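Local coordinates for protein flagellin (Burkholderia pseudomallei, PDB 4CFI) that probably polymerises into the helical filament of the bacterial flagellum and presents epitopes of interest for immune recognition, at residues 21-26 with 220-225; 25-30 with 232-237; 110-115 with 212-217; 133-138 with 156-161; 172-177 with 181-186. All blocks are in the same frame, centred on the assembly; numbering follows the deposited sequence. Where two conformers were deposited one is given.

Contact 1 of 5, residues 21-26 with 220-225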
# COMPACT_ATOMS: atom_id res chain seq x y z
N GLN A 21 -3.20 -13.15 0.99
CA GLN A 21 -3.91 -13.34 -0.29
C GLN A 21 -5.43 -13.40 -0.05
O GLN A 21 -6.20 -12.93 -0.88
CB GLN A 21 -3.40 -14.59 -1.08
CG GLN A 21 -2.00 -14.34 -1.68
CD GLN A 21 -1.35 -15.49 -2.48
OE1 GLN A 21 -1.71 -16.67 -2.37
NE2 GLN A 21 -0.33 -15.14 -3.25
N ARG A 22 -5.85 -13.95 1.09
CA ARG A 22 -7.27 -14.03 1.43
C ARG A 22 -7.82 -12.64 1.72
O ARG A 22 -8.91 -12.29 1.26
CB ARG A 22 -7.49 -14.97 2.63
CG ARG A 22 -8.94 -15.11 3.04
CD ARG A 22 -9.75 -15.92 2.03
NE ARG A 22 -11.14 -16.06 2.49
CZ ARG A 22 -11.55 -16.87 3.46
NH1 ARG A 22 -10.70 -17.67 4.08
NH2 ARG A 22 -12.81 -16.89 3.82
N ILE A 23 -7.09 -11.83 2.49
CA ILE A 23 -7.54 -10.47 2.78
C ILE A 23 -7.70 -9.68 1.46
O ILE A 23 -8.67 -8.91 1.31
CB ILE A 23 -6.62 -9.74 3.79
CG1 ILE A 23 -6.67 -10.46 5.15
CG2 ILE A 23 -7.05 -8.29 3.94
CD1 ILE A 23 -5.64 -9.98 6.16
N ARG A 24 -6.78 -9.89 0.50
CA ARG A 24 -6.88 -9.23 -0.82
C ARG A 24 -8.21 -9.56 -1.50
O ARG A 24 -8.89 -8.66 -2.01
CB ARG A 24 -5.72 -9.63 -1.77
CG ARG A 24 -5.96 -9.29 -3.25
CD ARG A 24 -4.81 -9.75 -4.14
NE ARG A 24 -3.57 -9.03 -3.88
CZ ARG A 24 -2.34 -9.53 -4.03
NH1 ARG A 24 -2.16 -10.78 -4.42
NH2 ARG A 24 -1.29 -8.77 -3.78
N GLN A 25 -8.56 -10.84 -1.57
CA GLN A 25 -9.80 -11.22 -2.24
C GLN A 25 -11.01 -10.63 -1.50
O GLN A 25 -11.96 -10.17 -2.15
CB GLN A 25 -9.97 -12.74 -2.37
CG GLN A 25 -8.74 -13.55 -2.78
CD GLN A 25 -7.93 -12.97 -3.94
OE1 GLN A 25 -8.47 -12.39 -4.89
NE2 GLN A 25 -6.62 -13.18 -3.87
N LEU A 26 -10.99 -10.60 -0.17
CA LEU A 26 -12.10 -10.01 0.58
C LEU A 26 -12.23 -8.51 0.30
O LEU A 26 -13.34 -7.99 0.14
CB LEU A 26 -11.93 -10.27 2.08
CG LEU A 26 -12.04 -11.75 2.49
CD1 LEU A 26 -11.38 -11.95 3.85
CD2 LEU A 26 -13.49 -12.24 2.51
N SER A 220 -2.77 -4.94 10.85
CA SER A 220 -3.50 -4.94 12.11
C SER A 220 -4.75 -4.08 12.12
O SER A 220 -5.75 -4.46 12.72
CB SER A 220 -2.58 -4.47 13.25
OG SER A 220 -2.09 -3.16 13.03
N ASN A 221 -4.70 -2.93 11.44
CA ASN A 221 -5.78 -1.95 11.51
C ASN A 221 -6.57 -1.81 10.21
O ASN A 221 -7.27 -0.80 10.03
CB ASN A 221 -5.24 -0.58 11.99
CG ASN A 221 -4.96 -0.55 13.49
OD1 ASN A 221 -3.94 -0.02 13.93
ND2 ASN A 221 -5.87 -1.09 14.29
N LEU A 222 -6.53 -2.82 9.33
CA LEU A 222 -7.34 -2.80 8.13
C LEU A 222 -8.81 -3.02 8.43
O LEU A 222 -9.19 -3.84 9.27
CB LEU A 222 -6.87 -3.85 7.14
CG LEU A 222 -5.45 -3.59 6.59
CD1 LEU A 222 -5.05 -4.72 5.66
CD2 LEU A 222 -5.38 -2.24 5.88
N ASP A 223 -9.65 -2.27 7.72
CA ASP A 223 -11.10 -2.41 7.83
C ASP A 223 -11.70 -2.16 6.46
O ASP A 223 -11.56 -1.06 5.91
CB ASP A 223 -11.64 -1.45 8.91
CG ASP A 223 -13.12 -1.60 9.13
OD1 ASP A 223 -13.83 -1.76 8.16
OD2 ASP A 223 -13.57 -1.60 10.29
N ILE A 224 -12.34 -3.19 5.91
CA ILE A 224 -12.85 -3.16 4.53
C ILE A 224 -14.34 -2.84 4.46
O ILE A 224 -14.95 -2.96 3.40
CB ILE A 224 -12.51 -4.46 3.74
CG1 ILE A 224 -13.26 -5.68 4.30
CG2 ILE A 224 -11.00 -4.67 3.74
CD1 ILE A 224 -13.16 -6.92 3.44
N SER A 225 -14.91 -2.41 5.58
CA SER A 225 -16.34 -2.15 5.65
C SER A 225 -16.73 -0.82 5.03
O SER A 225 -17.92 -0.50 5.01
CB SER A 225 -16.83 -2.23 7.11
OG SER A 225 -16.41 -1.13 7.88

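Contact 2 of 5, residues 25-30 with 232-237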
# COMPACT_ATOMS: atom_id res chain seq x y z
N GLN A 25 -8.56 -10.84 -1.57
CA GLN A 25 -9.80 -11.22 -2.24
C GLN A 25 -11.01 -10.63 -1.50
O GLN A 25 -11.96 -10.17 -2.15
CB GLN A 25 -9.97 -12.74 -2.37
CG GLN A 25 -8.74 -13.55 -2.78
CD GLN A 25 -7.93 -12.97 -3.94
OE1 GLN A 25 -8.47 -12.39 -4.89
NE2 GLN A 25 -6.62 -13.18 -3.87
N LEU A 26 -10.99 -10.60 -0.17
CA LEU A 26 -12.10 -10.01 0.58
C LEU A 26 -12.23 -8.51 0.30
O LEU A 26 -13.34 -7.99 0.14
CB LEU A 26 -11.93 -10.27 2.08
CG LEU A 26 -12.04 -11.75 2.49
CD1 LEU A 26 -11.38 -11.95 3.85
CD2 LEU A 26 -13.49 -12.24 2.51
N ALA A 27 -11.10 -7.81 0.27
CA ALA A 27 -11.10 -6.40 -0.05
C ALA A 27 -11.65 -6.12 -1.45
O ALA A 27 -12.39 -5.15 -1.65
CB ALA A 27 -9.71 -5.83 0.09
N VAL A 28 -11.27 -6.95 -2.43
CA VAL A 28 -11.82 -6.85 -3.78
C VAL A 28 -13.34 -7.02 -3.73
O VAL A 28 -14.08 -6.22 -4.30
CB VAL A 28 -11.17 -7.86 -4.76
CG1 VAL A 28 -11.91 -7.91 -6.09
CG2 VAL A 28 -9.72 -7.49 -4.98
N GLN A 29 -13.80 -8.04 -3.03
CA GLN A 29 -15.24 -8.30 -2.89
C GLN A 29 -15.97 -7.10 -2.27
O GLN A 29 -17.08 -6.75 -2.68
CB GLN A 29 -15.48 -9.55 -2.04
CG GLN A 29 -16.90 -10.07 -2.14
CD GLN A 29 -17.19 -11.33 -1.33
OE1 GLN A 29 -18.36 -11.69 -1.17
NE2 GLN A 29 -16.16 -12.01 -0.83
N ALA A 30 -15.34 -6.46 -1.29
CA ALA A 30 -15.95 -5.37 -0.56
C ALA A 30 -15.97 -4.07 -1.35
O ALA A 30 -16.68 -3.14 -0.98
CB ALA A 30 -15.24 -5.15 0.76
N GLN A 232 -7.58 1.01 0.90
CA GLN A 232 -6.39 1.01 1.75
C GLN A 232 -5.88 -0.41 1.98
O GLN A 232 -4.67 -0.63 1.97
CB GLN A 232 -6.71 1.65 3.10
CG GLN A 232 -6.86 3.16 3.05
CD GLN A 232 -7.34 3.72 4.38
OE1 GLN A 232 -8.38 3.30 4.89
NE2 GLN A 232 -6.60 4.67 4.95
N ALA A 233 -6.80 -1.36 2.17
CA ALA A 233 -6.41 -2.76 2.40
C ALA A 233 -5.71 -3.36 1.19
O ALA A 233 -4.76 -4.13 1.34
CB ALA A 233 -7.60 -3.61 2.80
N MET A 234 -6.16 -3.03 -0.02
CA MET A 234 -5.52 -3.55 -1.21
C MET A 234 -4.04 -3.12 -1.28
O MET A 234 -3.17 -3.93 -1.57
CB MET A 234 -6.26 -3.10 -2.45
CG MET A 234 -7.60 -3.78 -2.60
SD MET A 234 -8.64 -3.01 -3.85
CE MET A 234 -10.07 -4.07 -3.79
N VAL A 235 -3.78 -1.83 -1.03
CA VAL A 235 -2.42 -1.30 -1.02
C VAL A 235 -1.61 -1.93 0.10
O VAL A 235 -0.48 -2.37 -0.11
CB VAL A 235 -2.40 0.24 -0.80
CG1 VAL A 235 -0.98 0.77 -0.54
CG2 VAL A 235 -3.07 0.96 -1.96
N SER A 236 -2.18 -1.97 1.29
CA SER A 236 -1.49 -2.51 2.45
C SER A 236 -1.10 -3.96 2.23
O SER A 236 0.03 -4.36 2.57
CB SER A 236 -2.35 -2.38 3.69
OG SER A 236 -1.63 -2.73 4.87
N ILE A 237 -2.01 -4.78 1.69
CA ILE A 237 -1.71 -6.18 1.42
C ILE A 237 -0.66 -6.33 0.32
O ILE A 237 0.22 -7.19 0.42
CB ILE A 237 -2.99 -6.97 1.07
CG1 ILE A 237 -3.92 -7.07 2.30
CG2 ILE A 237 -2.65 -8.36 0.51
CD1 ILE A 237 -3.34 -7.88 3.44

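Contact 3 of 5, residues 110-115 with 212-217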
# COMPACT_ATOMS: atom_id res chain seq x y z
N GLN A 110 0.17 3.33 -9.44
CA GLN A 110 -1.19 2.94 -9.11
C GLN A 110 -2.09 4.17 -9.12
O GLN A 110 -1.76 5.21 -8.55
CB GLN A 110 -1.21 2.26 -7.74
CG GLN A 110 -0.32 1.02 -7.68
CD GLN A 110 -1.00 -0.17 -8.31
OE1 GLN A 110 -0.56 -0.67 -9.34
NE2 GLN A 110 -2.10 -0.63 -7.70
N THR A 111 -3.24 4.06 -9.79
CA THR A 111 -4.20 5.15 -9.81
C THR A 111 -4.95 5.15 -8.48
O THR A 111 -5.63 4.20 -8.12
CB THR A 111 -5.14 5.07 -11.01
OG1 THR A 111 -4.35 5.20 -12.21
CG2 THR A 111 -6.16 6.20 -11.00
N LEU A 112 -4.80 6.24 -7.74
CA LEU A 112 -5.38 6.41 -6.42
C LEU A 112 -6.81 6.91 -6.48
O LEU A 112 -7.59 6.68 -5.57
CB LEU A 112 -4.53 7.37 -5.57
CG LEU A 112 -3.06 6.97 -5.43
CD1 LEU A 112 -2.30 8.03 -4.63
CD2 LEU A 112 -2.92 5.62 -4.76
N GLY A 113 -7.14 7.65 -7.54
CA GLY A 113 -8.49 8.18 -7.74
C GLY A 113 -8.51 9.12 -8.92
O GLY A 113 -7.45 9.53 -9.39
N THR A 114 -9.72 9.46 -9.36
CA THR A 114 -9.94 10.37 -10.46
C THR A 114 -10.90 11.46 -9.99
O THR A 114 -11.96 11.18 -9.41
CB THR A 114 -10.55 9.60 -11.64
OG1 THR A 114 -9.62 8.60 -12.06
CG2 THR A 114 -10.88 10.52 -12.81
N ILE A 115 -10.51 12.70 -10.24
CA ILE A 115 -11.24 13.90 -9.78
C ILE A 115 -11.86 14.59 -10.99
O ILE A 115 -11.15 14.87 -11.97
CB ILE A 115 -10.31 14.91 -9.07
CG1 ILE A 115 -9.46 14.21 -7.99
CG2 ILE A 115 -11.09 16.10 -8.53
CD1 ILE A 115 -8.29 15.05 -7.51
N ALA A 212 -6.27 9.21 2.05
CA ALA A 212 -6.36 8.03 2.92
C ALA A 212 -5.69 6.81 2.27
O ALA A 212 -4.93 6.09 2.92
CB ALA A 212 -7.80 7.73 3.27
N VAL A 213 -5.96 6.56 0.99
CA VAL A 213 -5.36 5.44 0.25
C VAL A 213 -3.84 5.60 0.18
O VAL A 213 -3.10 4.61 0.19
CB VAL A 213 -6.01 5.25 -1.14
CG1 VAL A 213 -5.35 4.14 -1.93
CG2 VAL A 213 -7.49 4.93 -0.98
N ASN A 214 -3.37 6.84 0.12
CA ASN A 214 -1.95 7.14 0.13
C ASN A 214 -1.25 6.77 1.44
O ASN A 214 -0.04 6.62 1.45
CB ASN A 214 -1.76 8.64 -0.12
CG ASN A 214 -0.36 8.99 -0.61
OD1 ASN A 214 0.17 8.32 -1.46
ND2 ASN A 214 0.22 10.06 -0.08
N LYS A 215 -2.01 6.61 2.52
CA LYS A 215 -1.46 6.34 3.84
C LYS A 215 -2.21 5.16 4.46
O LYS A 215 -2.94 5.31 5.46
CB LYS A 215 -1.56 7.59 4.72
CG LYS A 215 -0.40 7.76 5.69
CD LYS A 215 -0.30 6.67 6.73
CE LYS A 215 1.15 6.56 7.16
NZ LYS A 215 1.58 5.30 7.83
N PRO A 216 -2.06 3.97 3.86
CA PRO A 216 -2.77 2.79 4.34
C PRO A 216 -2.32 2.39 5.75
O PRO A 216 -1.18 2.62 6.18
CB PRO A 216 -2.38 1.72 3.33
CG PRO A 216 -1.05 2.16 2.83
CD PRO A 216 -1.18 3.65 2.72
N GLN A 217 -3.24 1.77 6.47
CA GLN A 217 -2.92 1.19 7.78
C GLN A 217 -2.05 -0.06 7.63
O GLN A 217 -2.02 -0.68 6.57
CB GLN A 217 -4.19 0.80 8.53
CG GLN A 217 -5.23 1.91 8.64
CD GLN A 217 -6.24 1.91 7.50
OE1 GLN A 217 -6.05 1.26 6.46
NE2 GLN A 217 -7.30 2.69 7.66

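Contact 4 of 5, residues 133-138 with 156-161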
# COMPACT_ATOMS: atom_id res chain seq x y z
N GLN A 133 -8.23 23.24 -25.28
CA GLN A 133 -8.94 22.08 -24.78
C GLN A 133 -9.21 22.23 -23.28
O GLN A 133 -8.36 22.72 -22.54
CB GLN A 133 -8.11 20.80 -25.01
CG GLN A 133 -8.69 19.52 -24.44
CD GLN A 133 -7.84 18.30 -24.78
OE1 GLN A 133 -8.14 17.58 -25.72
NE2 GLN A 133 -6.77 18.09 -24.02
N GLU A 134 -10.38 21.77 -22.85
CA GLU A 134 -10.73 21.72 -21.42
C GLU A 134 -10.28 20.37 -20.82
O GLU A 134 -10.51 19.31 -21.41
CB GLU A 134 -12.24 21.89 -21.21
CG GLU A 134 -12.67 22.00 -19.75
CD GLU A 134 -14.17 22.14 -19.54
OE1 GLU A 134 -14.91 22.13 -20.54
OE2 GLU A 134 -14.61 22.28 -18.35
N THR A 135 -9.63 20.45 -19.67
CA THR A 135 -9.39 19.27 -18.86
C THR A 135 -10.58 19.07 -17.94
O THR A 135 -10.95 19.97 -17.19
CB THR A 135 -8.10 19.43 -18.03
OG1 THR A 135 -6.98 19.57 -18.92
CG2 THR A 135 -7.87 18.27 -17.09
N THR A 136 -11.17 17.88 -18.00
CA THR A 136 -12.41 17.55 -17.31
C THR A 136 -12.25 16.47 -16.23
O THR A 136 -13.14 16.30 -15.39
CB THR A 136 -13.50 17.11 -18.29
OG1 THR A 136 -13.02 15.97 -19.02
CG2 THR A 136 -13.85 18.25 -19.28
N GLN A 137 -11.12 15.75 -16.22
CA GLN A 137 -10.79 14.81 -15.14
C GLN A 137 -9.30 14.85 -14.91
O GLN A 137 -8.54 15.08 -15.85
CB GLN A 137 -11.19 13.35 -15.48
CG GLN A 137 -12.63 13.19 -15.92
CD GLN A 137 -13.01 11.78 -16.28
OE1 GLN A 137 -12.20 10.88 -16.25
NE2 GLN A 137 -14.27 11.60 -16.65
N ILE A 138 -8.89 14.58 -13.67
CA ILE A 138 -7.49 14.36 -13.35
C ILE A 138 -7.36 13.03 -12.62
O ILE A 138 -7.98 12.82 -11.58
CB ILE A 138 -6.89 15.50 -12.49
CG1 ILE A 138 -7.02 16.83 -13.23
CG2 ILE A 138 -5.44 15.17 -12.12
CD1 ILE A 138 -6.69 18.03 -12.34
N GLN A 156 -3.36 11.72 -20.80
CA GLN A 156 -2.16 12.50 -21.13
C GLN A 156 -1.68 13.23 -19.88
O GLN A 156 -2.47 13.76 -19.12
CB GLN A 156 -2.43 13.53 -22.23
CG GLN A 156 -3.12 12.94 -23.46
CD GLN A 156 -2.45 11.69 -23.98
OE1 GLN A 156 -3.05 10.58 -24.05
NE2 GLN A 156 -1.21 11.84 -24.38
N ALA A 157 -0.37 13.26 -19.66
CA ALA A 157 0.16 14.02 -18.54
C ALA A 157 -0.34 15.46 -18.58
O ALA A 157 -0.40 16.08 -19.63
CB ALA A 157 1.68 13.99 -18.58
N LEU A 158 -0.71 15.99 -17.41
CA LEU A 158 -0.95 17.42 -17.30
C LEU A 158 0.35 18.15 -17.61
O LEU A 158 1.42 17.61 -17.38
CB LEU A 158 -1.42 17.79 -15.90
CG LEU A 158 -2.74 17.21 -15.43
CD1 LEU A 158 -3.12 17.83 -14.09
CD2 LEU A 158 -3.85 17.42 -16.44
N SER A 159 0.25 19.38 -18.10
CA SER A 159 1.44 20.21 -18.26
C SER A 159 2.01 20.50 -16.87
O SER A 159 1.28 20.50 -15.87
CB SER A 159 1.12 21.52 -18.97
OG SER A 159 0.27 22.34 -18.18
N SER A 160 3.31 20.74 -16.80
CA SER A 160 3.90 21.10 -15.52
C SER A 160 3.28 22.39 -14.95
O SER A 160 3.13 22.53 -13.73
CB SER A 160 5.43 21.21 -15.63
OG SER A 160 5.81 22.10 -16.65
N THR A 161 2.90 23.33 -15.82
CA THR A 161 2.18 24.54 -15.38
C THR A 161 0.86 24.19 -14.69
O THR A 161 0.57 24.71 -13.63
CB THR A 161 1.89 25.46 -16.58
OG1 THR A 161 3.13 25.87 -17.15
CG2 THR A 161 1.09 26.70 -16.15

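Contact 5 of 5, residues 172-177 with 181-186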
# COMPACT_ATOMS: atom_id res chain seq x y z
N ALA A 172 5.71 15.92 -5.53
CA ALA A 172 6.66 14.83 -5.73
C ALA A 172 7.02 14.18 -4.41
O ALA A 172 7.40 14.86 -3.46
CB ALA A 172 7.92 15.30 -6.44
N GLY A 173 6.92 12.86 -4.33
CA GLY A 173 7.29 12.14 -3.13
C GLY A 173 8.77 12.21 -2.86
O GLY A 173 9.58 12.25 -3.78
N THR A 174 9.12 12.15 -1.58
CA THR A 174 10.52 12.17 -1.14
C THR A 174 10.84 10.95 -0.25
O THR A 174 11.94 10.83 0.25
CB THR A 174 10.83 13.45 -0.36
OG1 THR A 174 10.07 13.48 0.86
CG2 THR A 174 10.49 14.68 -1.19
N GLY A 175 9.87 10.07 -0.01
CA GLY A 175 10.07 8.96 0.90
C GLY A 175 10.90 7.85 0.29
O GLY A 175 10.99 7.71 -0.94
N THR A 176 11.48 7.03 1.16
CA THR A 176 12.19 5.82 0.79
C THR A 176 11.61 4.67 1.62
O THR A 176 10.93 4.90 2.62
CB THR A 176 13.70 5.94 1.09
OG1 THR A 176 13.87 6.02 2.50
CG2 THR A 176 14.32 7.15 0.40
N ALA A 177 11.87 3.42 1.21
CA ALA A 177 11.42 2.28 2.02
C ALA A 177 11.96 2.38 3.45
O ALA A 177 11.25 2.08 4.40
CB ALA A 177 11.83 0.95 1.38
N SER A 181 7.66 8.60 3.76
CA SER A 181 6.98 9.87 4.01
C SER A 181 5.96 10.12 2.92
O SER A 181 6.06 9.57 1.81
CB SER A 181 7.96 11.02 4.05
OG SER A 181 8.47 11.22 2.73
N PHE A 182 5.02 11.01 3.23
CA PHE A 182 3.77 11.12 2.51
C PHE A 182 3.47 12.57 2.18
O PHE A 182 3.48 13.43 3.06
CB PHE A 182 2.63 10.55 3.37
CG PHE A 182 2.88 9.13 3.80
CD1 PHE A 182 3.59 8.87 4.95
CD2 PHE A 182 2.45 8.05 3.02
CE1 PHE A 182 3.87 7.57 5.33
CE2 PHE A 182 2.72 6.75 3.40
CZ PHE A 182 3.43 6.51 4.55
N GLN A 183 3.17 12.84 0.91
CA GLN A 183 2.66 14.13 0.53
C GLN A 183 1.18 14.18 0.82
O GLN A 183 0.53 13.15 0.95
CB GLN A 183 2.94 14.41 -0.94
CG GLN A 183 4.41 14.34 -1.29
CD GLN A 183 5.27 15.25 -0.43
OE1 GLN A 183 5.05 16.46 -0.38
NE2 GLN A 183 6.26 14.67 0.24
N THR A 184 0.67 15.40 0.95
CA THR A 184 -0.76 15.67 1.14
C THR A 184 -1.33 16.25 -0.16
O THR A 184 -0.89 17.32 -0.57
CB THR A 184 -0.98 16.71 2.27
OG1 THR A 184 -0.44 16.20 3.50
CG2 THR A 184 -2.46 17.06 2.45
N LEU A 185 -2.25 15.55 -0.82
CA LEU A 185 -2.87 16.08 -2.01
C LEU A 185 -3.76 17.24 -1.61
O LEU A 185 -4.57 17.10 -0.72
CB LEU A 185 -3.69 15.00 -2.71
CG LEU A 185 -4.22 15.39 -4.09
CD1 LEU A 185 -3.10 15.49 -5.11
CD2 LEU A 185 -5.28 14.39 -4.56
N ALA A 186 -3.61 18.36 -2.33
CA ALA A 186 -4.37 19.58 -2.13
C ALA A 186 -4.87 20.05 -3.50
O ALA A 186 -4.09 20.18 -4.43
CB ALA A 186 -3.49 20.64 -1.51
O HOH W 1 6.89 11.94 0.29
O HOH W 2 11.04 12.28 3.12

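Contact 1 of 5, residues 21-26 with 220-225
The peptide group that follows L26 is the flat group at the heart of this contact, and methyl CD1 of I224 lies over one of its faces. The evidence is its height, about 3.4 Å above the peptide plane, nearer above the oxygen than the carbon; CD1 of I224 is 3.5 Å from L26 O and 3.6 Å from L26 C. The oxygen itself receives the helical bond from A30 N, so the methyl covers a group that is already bonded. I224 CD1 also lies 3.8 Å from L26 CB. I224 CG1 stands between the backbone N and the carbonyl carbon (chi1 67°), and from there the extended branch (chi2 170°) carries CD1 to the helix. One turn back, I23 CG2 meets L222 CD1 at 4.4 Å, a looser touch between two methyl tips.

The second flat group, the carboxylate of D223, belongs to the loop alone. Its OD1 takes S225 N at 2.9 Å, nearly along the C-O bond, which makes an Asx turn, and S225 OG at 2.7 Å from the syn side, 22° out of the carboxylate plane. Two donors on one oxygen should limit rotation of the carboxylate.

I224 also touches V47 and A233, while Q44 bonds to I224 N and L222 O. The loop before helix 227-257 is thus wedged among helices 2-31, 37-60 and 227-257. No polar bond joins the two segments: methyls meet methyls and the face of a bonded carbonyl, and the hold is probably hydrophobic burial together with van der Waals contact.

Contact 2 of 5, residues 25-30 with 232-237
A27 O is approached by two groups: the hydroxyl OG of S31 is hydrogen-bonded to it, and methyl CE of M234 comes to 3.3 Å from this same A27 O. S31 OG is also bonded to V28 O, so a single side chain engages two successive carbonyls on this turn of helix 2-31. The M234 methyl CE is equally near the backbone carbon V28 CA, at 3.3 Å, which marks tight packing against the main chain. Beyond that, V28 CG2 lies 3.6 Å from M234 CE, the two side chains meeting at about a right angle.

M234 reaches this place as a straight rod: CG is anti to the carbonyl carbon (chi1 -71°), and the chain is extended from there to CE. Its root serves as well, since M234 CG is 4.0 Å from A27 CB. On the neighbouring flank A27 CB and A233 CB meet at 4.1 Å, methyl against methyl.

The two segments run antiparallel at 158°. Their axes are 9.1 Å apart at closest approach, a separation consistent with the A27-A233 methyl contact, M234 filling in beside it. I224 and L222 extend the apolar layer beside A233, and Q232 and S236 direct their polar ends elsewhere, to A212, Q217 and G103. The interface is therefore apolar packing, with no hydrogen bond between the two segments; the sulfur-linked methyl, probably slightly positive, is well placed to lie against a carbonyl oxygen.

Contact 3 of 5, residues 110-115 with 212-217
L112, near the start of strand 111-119, makes the contact with V213 and N214 through both of its methyl groups. Before it, Q110 is tied to S142 by its backbone and T111 packs on V141, which hold the strand against strand 135-142. At L112 the backbone turns helical (psi -28°), and both L112 and the next residue, G113, bond to V140; this irregularity fits a classic beta bulge. L112 CG is anti to the carbonyl carbon (chi1 -56°), and the fork at CG divides the work. L112 CD2 meets V213 CG1 at 4.0 Å, the two side chains lying alongside with opposite directions. L112 CD1 comes to 4.0 Å from N214 OD1, an ordinary van der Waals touch at the amide's oxygen end; the other end, N214 ND2, is bonded to G146 O. L112 O also accepts from Q209 NE2, so the bulged residue is fastened to helix 197-213 by a polar bond as well. Further on, T114 OG1 bonds to N139 OD1, and I115 packs on A203, M206 and V207. V213 in turn reaches Y231 and V235 of helix 227-257. Together these contacts describe a helix laid along one face of a three-stranded antiparallel sheet, in the D2 region of flagellin.

Contact 4 of 5, residues 133-138 with 156-161
I138 and L158 form the closer-packed half of this contact, and T135 with L158 the loose half. L158 was deposited in two conformers, and the fit described is that of the one given; it may not hold for the other. One methyl, L158 CD1, is set against three carbons of the isoleucine: it lies 4.0 Å from I138 CD1, 4.0 Å from I138 CG2 and 4.1 Å from I138 CG1. Near-equal distances show that the methyl sits in the angle between the two isoleucine branches, and the side chains meet at about a right angle. I138 CG1 is anti to the carbonyl carbon and CG2 anti to the backbone N (chi1 -59°), which opens that angle toward L158.

Within the two segments, L158 CD2 meets only T135 CG2, at 4.2 Å and at a slant. L158 is partly exposed, and its neighbours Q156 and A157 are exposed.

Around the closer-packed half, F150, V163 and F167 close in, and the backbone of L158 bonds to F150 of strand 148-152. S159 marks the start of helix 160-167 as its N-cap, with OG bonded to A162 N and also to S121 O; the cap probably helps to define that start. L158 packs the extended segment before the helix against the sheet. Since the contact consists of aliphatic carbons, its hold is hydrophobic and depends on the fit of a methyl into a branched side chain, without directional bonds between the two segments.

Contact 5 of 5, residues 172-177 with 181-186
Two arms of the long loop between helices 160-167 and 197-213 come together here, with T174 and S181 joined through water. G175 CA and S181 CA lie 4.5 Å apart, with five residues between them. S181 and Q183 were each deposited in two conformers; in the one given, S181 OG is bonded to both waters. Water 1 links it to T174 N, at 3.0 Å from S181 OG and 2.9 Å from T174 N, where the water accepts. Water 2 links the two hydroxyls, 2.8 Å from S181 OG and 2.7 Å from T174 OG1. Both hydroxyls take the position between backbone N and carbonyl carbon (chi1 65° for T174, 69° for S181), which brings them toward each other.

S181 OG also lies 3.3 Å from G175 N, but the angle is too poor for a hydrogen bond. The backbones approach closely at G175, where the position of a CB would fall 2.6 Å from S181 N.

Farther along, Q183, likewise in the conformer given, bends at chi2 and lays its CG 3.7 Å from A172 O, close to G173. Both arms are tied to the turn after strand 135-142: G173 N bonds to D143, G175 to K145 and the backbone of Q183 to G146. Much of the contact is at the surface, where water can complete what direct bonds do not. With neighbouring ends, a short span and no helix or strand, residues 175-181 meet the definition of an omega loop, here closed at a glycine and bridged by water.

Helix 2-31 opens contacts 1 and 2, which share Q25 and L26. The chain then passes through helix 37-60 and the first hairpins into the D2 region before returning to close contact 1 at 220-225 and contact 2 at 232-237. Contact 3, from 110-115 to 212-217, is nested inside both and joins the start of the three-stranded sheet to the end of helix 197-213. Within it lie contacts 4 and 5 in series, one closing at 156-161, the other spanning 172-186. Contacts 2 and 3 meet through Q217 and S236, so the helical bundle and the D2 part are coupled where the chain re-enters the bundle; contact 4 lies about 34 Å from contact 1, centre to centre.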